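Local coordinates for superantigen-like protein SSL8 (Staphylococcus aureus, PDB 3R2T) that is of unknown function but belongs to the staphylococcal superantigen-like toxins, probably secreted two-domain proteins related to superantigens, at residues T140-P154 against E171-K183. Residues are numbered along the deposited sequence; the frame is centred on the assembly and turned at random. Where two conformers were deposited one is given.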
loop_
_atom_site.group_PDB
_atom_site.type_symbol
_atom_site.label_atom_id
_atom_site.label_comp_id
_atom_site.label_asym_id
_atom_site.label_seq_id
_atom_site.Cartn_x
_atom_site.Cartn_y
_atom_site.Cartn_z
ATOM N N THR A 140 12.429 2.359 -15.199
ATOM C CA THR A 140 13.083 3.111 -16.285
ATOM C C THR A 140 13.351 2.202 -17.494
ATOM O O THR A 140 13.148 0.980 -17.423
ATOM C CB THR A 140 14.489 3.565 -15.842
ATOM O OG1 THR A 140 15.211 2.422 -15.363
ATOM C CG2 THR A 140 14.434 4.584 -14.725
ATOM N N LYS A 141 13.798 2.804 -18.599
ATOM C CA LYS A 141 14.174 2.047 -19.789
ATOM C C LYS A 141 15.599 1.587 -19.581
ATOM O O LYS A 141 16.395 2.288 -18.958
ATOM C CB LYS A 141 14.140 2.895 -21.065
ATOM C CG LYS A 141 12.770 3.313 -21.572
ATOM C CD LYS A 141 12.925 3.947 -22.958
ATOM C CE LYS A 141 11.591 4.201 -23.657
ATOM N NZ LYS A 141 11.829 4.586 -25.091
ATOM N N LYS A 142 15.933 0.419 -20.114
ATOM C CA LYS A 142 17.295 -0.112 -19.987
ATOM C C LYS A 142 18.267 0.636 -20.900
ATOM O O LYS A 142 17.863 1.383 -21.798
ATOM C CB LYS A 142 17.343 -1.613 -20.300
ATOM C CG LYS A 142 17.044 -2.017 -21.748
ATOM C CD LYS A 142 17.046 -3.562 -21.859
ATOM C CE LYS A 142 16.862 -4.086 -23.275
ATOM N NZ LYS A 142 18.045 -3.874 -24.136
ATOM N N ASN A 143 19.554 0.446 -20.640
ATOM C CA ASN A 143 20.594 1.064 -21.440
ATOM C C ASN A 143 20.585 0.617 -22.884
ATOM O O ASN A 143 20.398 -0.556 -23.170
ATOM C CB ASN A 143 21.966 0.725 -20.875
ATOM C CG ASN A 143 22.276 1.494 -19.630
ATOM O OD1 ASN A 143 21.495 2.335 -19.197
ATOM N ND2 ASN A 143 23.436 1.228 -19.054
ATOM N N VAL A 144 20.803 1.569 -23.776
ATOM C CA VAL A 144 20.894 1.307 -25.208
ATOM C C VAL A 144 22.352 0.994 -25.553
ATOM O O VAL A 144 22.626 0.188 -26.448
ATOM C CB VAL A 144 20.445 2.541 -26.019
ATOM C CG1 VAL A 144 20.891 2.439 -27.485
ATOM C CG2 VAL A 144 18.936 2.743 -25.890
ATOM N N LYS A 145 23.285 1.658 -24.862
ATOM C CA LYS A 145 24.717 1.453 -25.096
ATOM C C LYS A 145 25.320 0.523 -24.061
ATOM O O LYS A 145 24.663 0.134 -23.109
ATOM C CB LYS A 145 25.457 2.792 -25.128
ATOM C CG LYS A 145 25.062 3.622 -26.324
ATOM C CD LYS A 145 25.682 5.011 -26.354
ATOM C CE LYS A 145 25.253 5.737 -27.649
ATOM N NZ LYS A 145 25.816 7.119 -27.765
ATOM N N SER A 146 26.578 0.164 -24.275
ATOM C CA SER A 146 27.284 -0.723 -23.385
ATOM C C SER A 146 27.658 0.019 -22.122
ATOM O O SER A 146 27.807 1.248 -22.126
ATOM C CB SER A 146 28.540 -1.274 -24.057
ATOM O OG SER A 146 29.463 -0.238 -24.355
ATOM N N ILE A 147 27.795 -0.747 -21.046
ATOM C CA ILE A 147 28.125 -0.235 -19.721
ATOM C C ILE A 147 29.218 0.857 -19.666
ATOM O O ILE A 147 29.036 1.876 -19.008
ATOM C CB ILE A 147 28.540 -1.413 -18.788
ATOM C CG1 ILE A 147 28.719 -0.936 -17.342
ATOM C CG2 ILE A 147 29.787 -2.122 -19.328
ATOM C CD1 ILE A 147 27.429 -0.499 -16.727
ATOM N N PHE A 148 30.346 0.663 -20.346
ATOM C CA PHE A 148 31.395 1.666 -20.270
ATOM C C PHE A 148 31.192 2.878 -21.167
ATOM O O PHE A 148 31.848 3.899 -20.976
ATOM C CB PHE A 148 32.771 1.032 -20.404
ATOM C CG PHE A 148 33.094 0.147 -19.256
ATOM C CD1 PHE A 148 33.491 0.697 -18.049
ATOM C CD2 PHE A 148 32.943 -1.230 -19.350
ATOM C CE1 PHE A 148 33.752 -0.107 -16.949
ATOM C CE2 PHE A 148 33.214 -2.044 -18.254
ATOM C CZ PHE A 148 33.624 -1.479 -17.051
ATOM N N GLU A 149 30.270 2.792 -22.117
ATOM C CA GLU A 149 29.992 3.939 -22.969
ATOM C C GLU A 149 29.049 4.871 -22.222
ATOM O O GLU A 149 29.180 6.087 -22.309
ATOM C CB GLU A 149 29.306 3.533 -24.265
ATOM C CG GLU A 149 30.024 2.525 -25.117
ATOM C CD GLU A 149 29.274 2.275 -26.432
ATOM O OE1 GLU A 149 28.776 1.138 -26.652
ATOM O OE2 GLU A 149 29.125 3.246 -27.211
ATOM N N SER A 150 28.102 4.286 -21.485
ATOM C CA SER A 150 27.094 5.055 -20.746
ATOM C C SER A 150 27.401 5.320 -19.260
ATOM O O SER A 150 26.542 5.816 -18.508
ATOM C CB SER A 150 25.726 4.379 -20.902
ATOM O OG SER A 150 25.774 2.997 -20.604
ATOM N N LEU A 151 28.628 5.008 -18.851
ATOM C CA LEU A 151 29.068 5.205 -17.475
ATOM C C LEU A 151 29.331 6.682 -17.160
ATOM O O LEU A 151 30.076 7.354 -17.886
ATOM C CB LEU A 151 30.366 4.422 -17.251
ATOM C CG LEU A 151 31.106 4.610 -15.929
ATOM C CD1 LEU A 151 30.209 4.262 -14.745
ATOM C CD2 LEU A 151 32.389 3.774 -15.924
ATOM N N ARG A 152 28.731 7.168 -16.072
ATOM C CA ARG A 152 28.916 8.543 -15.613
ATOM C C ARG A 152 29.425 8.562 -14.173
ATOM O O ARG A 152 28.971 7.778 -13.328
ATOM C CB ARG A 152 27.597 9.307 -15.669
ATOM C CG ARG A 152 26.936 9.305 -17.037
ATOM C CD ARG A 152 27.807 9.922 -18.111
ATOM N NE ARG A 152 27.253 9.645 -19.430
ATOM C CZ ARG A 152 27.837 9.970 -20.581
ATOM N NH1 ARG A 152 29.010 10.597 -20.578
ATOM N NH2 ARG A 152 27.243 9.664 -21.747
ATOM N N THR A 153 30.364 9.464 -13.901
ATOM C CA THR A 153 30.921 9.622 -12.557
ATOM C C THR A 153 30.913 11.088 -12.127
ATOM O O THR A 153 31.953 11.718 -11.963
ATOM C CB THR A 153 32.341 9.045 -12.435
ATOM O OG1 THR A 153 33.156 9.591 -13.466
ATOM C CG2 THR A 153 32.313 7.557 -12.556
ATOM N N PRO A 154 29.724 11.641 -11.949
ATOM C CA PRO A 154 29.670 13.016 -11.492
ATOM C C PRO A 154 30.151 13.104 -10.040
ATOM O O PRO A 154 30.005 12.136 -9.278
ATOM C CB PRO A 154 28.180 13.335 -11.566
ATOM C CG PRO A 154 27.512 11.976 -11.319
ATOM C CD PRO A 154 28.388 11.017 -12.040
ATOM N N GLU A 171 33.199 12.648 -2.801
ATOM C CA GLU A 171 32.949 11.216 -2.730
ATOM C C GLU A 171 32.811 10.673 -4.128
ATOM O O GLU A 171 32.196 11.311 -4.988
ATOM C CB GLU A 171 31.653 10.933 -1.952
ATOM C CG GLU A 171 31.721 11.177 -0.444
ATOM C CD GLU A 171 32.569 10.132 0.307
ATOM O OE1 GLU A 171 32.843 9.040 -0.247
ATOM O OE2 GLU A 171 32.952 10.399 1.464
ATOM N N PHE A 172 33.390 9.504 -4.375
ATOM C CA PHE A 172 33.244 8.861 -5.685
ATOM C C PHE A 172 31.808 8.348 -5.784
ATOM O O PHE A 172 31.285 7.795 -4.821
ATOM C CB PHE A 172 34.221 7.691 -5.858
ATOM C CG PHE A 172 34.055 6.978 -7.165
ATOM C CD1 PHE A 172 34.562 7.530 -8.336
ATOM C CD2 PHE A 172 33.373 5.764 -7.233
ATOM C CE1 PHE A 172 34.404 6.889 -9.555
ATOM C CE2 PHE A 172 33.205 5.110 -8.453
ATOM C CZ PHE A 172 33.723 5.672 -9.616
ATOM N N PHE A 173 31.161 8.556 -6.924
ATOM C CA PHE A 173 29.800 8.083 -7.125
ATOM C C PHE A 173 29.704 7.736 -8.594
ATOM O O PHE A 173 30.254 8.441 -9.434
ATOM C CB PHE A 173 28.787 9.171 -6.767
ATOM C CG PHE A 173 27.374 8.671 -6.616
ATOM C CD1 PHE A 173 26.415 8.925 -7.584
ATOM C CD2 PHE A 173 27.008 7.941 -5.488
ATOM C CE1 PHE A 173 25.112 8.465 -7.423
ATOM C CE2 PHE A 173 25.712 7.472 -5.318
ATOM C CZ PHE A 173 24.768 7.722 -6.266
ATOM N N PHE A 174 29.048 6.639 -8.916
ATOM C CA PHE A 174 28.913 6.257 -10.305
ATOM C C PHE A 174 27.482 5.837 -10.564
ATOM O O PHE A 174 26.807 5.267 -9.699
ATOM C CB PHE A 174 29.881 5.125 -10.676
ATOM C CG PHE A 174 29.434 3.771 -10.212
ATOM C CD1 PHE A 174 28.983 2.826 -11.130
ATOM C CD2 PHE A 174 29.431 3.448 -8.867
ATOM C CE1 PHE A 174 28.555 1.571 -10.713
ATOM C CE2 PHE A 174 28.999 2.198 -8.441
ATOM C CZ PHE A 174 28.563 1.256 -9.370
ATOM N N ILE A 175 27.036 6.154 -11.767
ATOM C CA ILE A 175 25.712 5.830 -12.216
ATOM C C ILE A 175 25.895 4.935 -13.423
ATOM O O ILE A 175 26.539 5.303 -14.392
ATOM C CB ILE A 175 24.937 7.111 -12.565
ATOM C CG1 ILE A 175 24.897 8.035 -11.328
ATOM C CG2 ILE A 175 23.526 6.767 -13.085
ATOM C CD1 ILE A 175 24.408 9.422 -11.609
ATOM N N GLN A 176 25.359 3.731 -13.324
ATOM C CA GLN A 176 25.438 2.742 -14.402
ATOM C C GLN A 176 24.403 2.917 -15.534
ATOM O O GLN A 176 24.665 2.560 -16.693
ATOM C CB GLN A 176 25.387 1.307 -13.831
ATOM C CG GLN A 176 24.702 1.055 -12.424
ATOM C CD GLN A 176 23.312 1.682 -12.191
ATOM O OE1 GLN A 176 23.104 2.896 -12.402
ATOM N NE2 GLN A 176 22.373 0.864 -11.677
ATOM N N LYS A 177 23.261 3.500 -15.210
ATOM C CA LYS A 177 22.181 3.662 -16.164
ATOM C C LYS A 177 22.110 5.025 -16.859
ATOM O O LYS A 177 22.382 6.049 -16.246
ATOM C CB LYS A 177 20.859 3.431 -15.438
ATOM C CG LYS A 177 20.716 2.040 -14.821
ATOM C CD LYS A 177 19.428 1.971 -13.972
ATOM C CE LYS A 177 18.190 1.668 -14.764
ATOM N NZ LYS A 177 18.015 2.280 -16.098
ATOM N N GLU A 178 21.713 5.005 -18.130
ATOM C CA GLU A 178 21.523 6.220 -18.945
ATOM C C GLU A 178 20.315 6.982 -18.413
ATOM O O GLU A 178 20.297 8.230 -18.349
ATOM C CB GLU A 178 21.272 5.836 -20.393
ATOM C CG GLU A 178 22.448 5.081 -20.998
ATOM C CD GLU A 178 22.128 4.364 -22.304
ATOM O OE1 GLU A 178 23.059 3.726 -22.842
ATOM O OE2 GLU A 178 20.966 4.414 -22.778
ATOM N N GLU A 179 19.303 6.210 -18.028
ATOM C CA GLU A 179 18.092 6.750 -17.454
ATOM C C GLU A 179 18.015 6.165 -16.036
ATOM O O GLU A 179 17.924 4.950 -15.866
ATOM C CB GLU A 179 16.883 6.333 -18.293
ATOM C CG GLU A 179 15.566 6.956 -17.807
ATOM C CD GLU A 179 14.331 6.543 -18.638
ATOM O OE1 GLU A 179 13.736 5.475 -18.347
ATOM O OE2 GLU A 179 13.935 7.331 -19.539
ATOM N N VAL A 180 18.040 7.023 -15.031
ATOM C CA VAL A 180 18.015 6.586 -13.658
ATOM C C VAL A 180 16.869 7.270 -12.876
ATOM O O VAL A 180 16.622 8.470 -13.023
ATOM C CB VAL A 180 19.380 6.877 -13.008
ATOM C CG1 VAL A 180 19.586 8.346 -12.876
ATOM C CG2 VAL A 180 19.522 6.175 -11.652
ATOM N N SER A 181 16.155 6.494 -12.058
ATOM C CA SER A 181 15.046 7.043 -11.280
ATOM C C SER A 181 15.603 7.834 -10.110
ATOM O O SER A 181 16.679 7.545 -9.619
ATOM C CB SER A 181 14.127 5.920 -10.755
ATOM O OG SER A 181 14.794 5.085 -9.791
ATOM N N LEU A 182 14.856 8.845 -9.675
ATOM C CA LEU A 182 15.233 9.643 -8.543
ATOM C C LEU A 182 15.223 8.739 -7.302
ATOM O O LEU A 182 15.972 8.952 -6.375
ATOM C CB LEU A 182 14.231 10.758 -8.372
ATOM C CG LEU A 182 14.459 11.814 -7.306
ATOM C CD1 LEU A 182 15.762 12.604 -7.608
ATOM C CD2 LEU A 182 13.219 12.748 -7.242
ATOM N N LYS A 183 14.349 7.737 -7.321
ATOM C CA LYS A 183 14.244 6.763 -6.261
ATOM C C LYS A 183 15.593 6.099 -6.031
ATOM O O LYS A 183 16.077 6.022 -4.878
ATOM C CB LYS A 183 13.197 5.712 -6.644
ATOM C CG LYS A 183 13.057 4.549 -5.687
ATOM C CD LYS A 183 12.199 3.467 -6.295
ATOM C CE LYS A 183 11.968 2.334 -5.313
ATOM N NZ LYS A 183 11.138 2.834 -4.184
HETATM O O HOH W 1 18.937 3.288 -18.475
HETATM O O HOH W 2 18.300 4.214 -21.847
HETATM O O HOH W 3 32.400 10.719 -8.145
#
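E178 of the beta-grasp domain meets N143 where the chain passes from strand 133-141 of the OB-fold into that domain, the two-domain architecture of the superantigen family. E178 reaches into the turn at 143-145 with its chain extended (chi2 165°). Its carboxylate suits a place where two successive amides need acceptors: K145 N meets OE1 on the syn lone pair at 2.9 Å, while V144 N approaches OE2 at 3.0 Å from above the carboxylate plane. The amide of N143 stacks nearly parallel on this carboxylate, the planes 13° apart, and an asparagine can both give and take. Its OD1 accepts from E178 N at 2.9 Å and its ND2 donates to Q176 O, so the side chain bridges two backbone groups two residues apart.

At the end of strand 133-141, E179 OE1 receives K141 N at 2.7 Å, on the anti side and out of the carboxylate plane. K177 turns at chi3 (84°) and again at chi4, which brings NZ to T140 OG1 at 2.9 Å and to E179 O. A lysine suits this buried place because its ammonium group, with several N-H bonds to give, can serve the hydroxyl, the carbonyl and, in a salt bridge, D119 on a neighbouring strand of the OB-fold. Water 1 links K141 O, N143 OD1 and E179 N.

Farther along, R152 and I175 form one antiparallel, hydrogen-bonded bridge, I175 N to R152 O at 3.0 Å, the return bond from R152 N to I175 O longer and weak. Apolar side chains flank it. P154 CG touches I175 CD1, and I241 of the grasp sheet lies against both residues. L151 CD1 meets the F174 ring at its edge, and the methyl T153 CG2 lies 3.7 Å from F172 CE1.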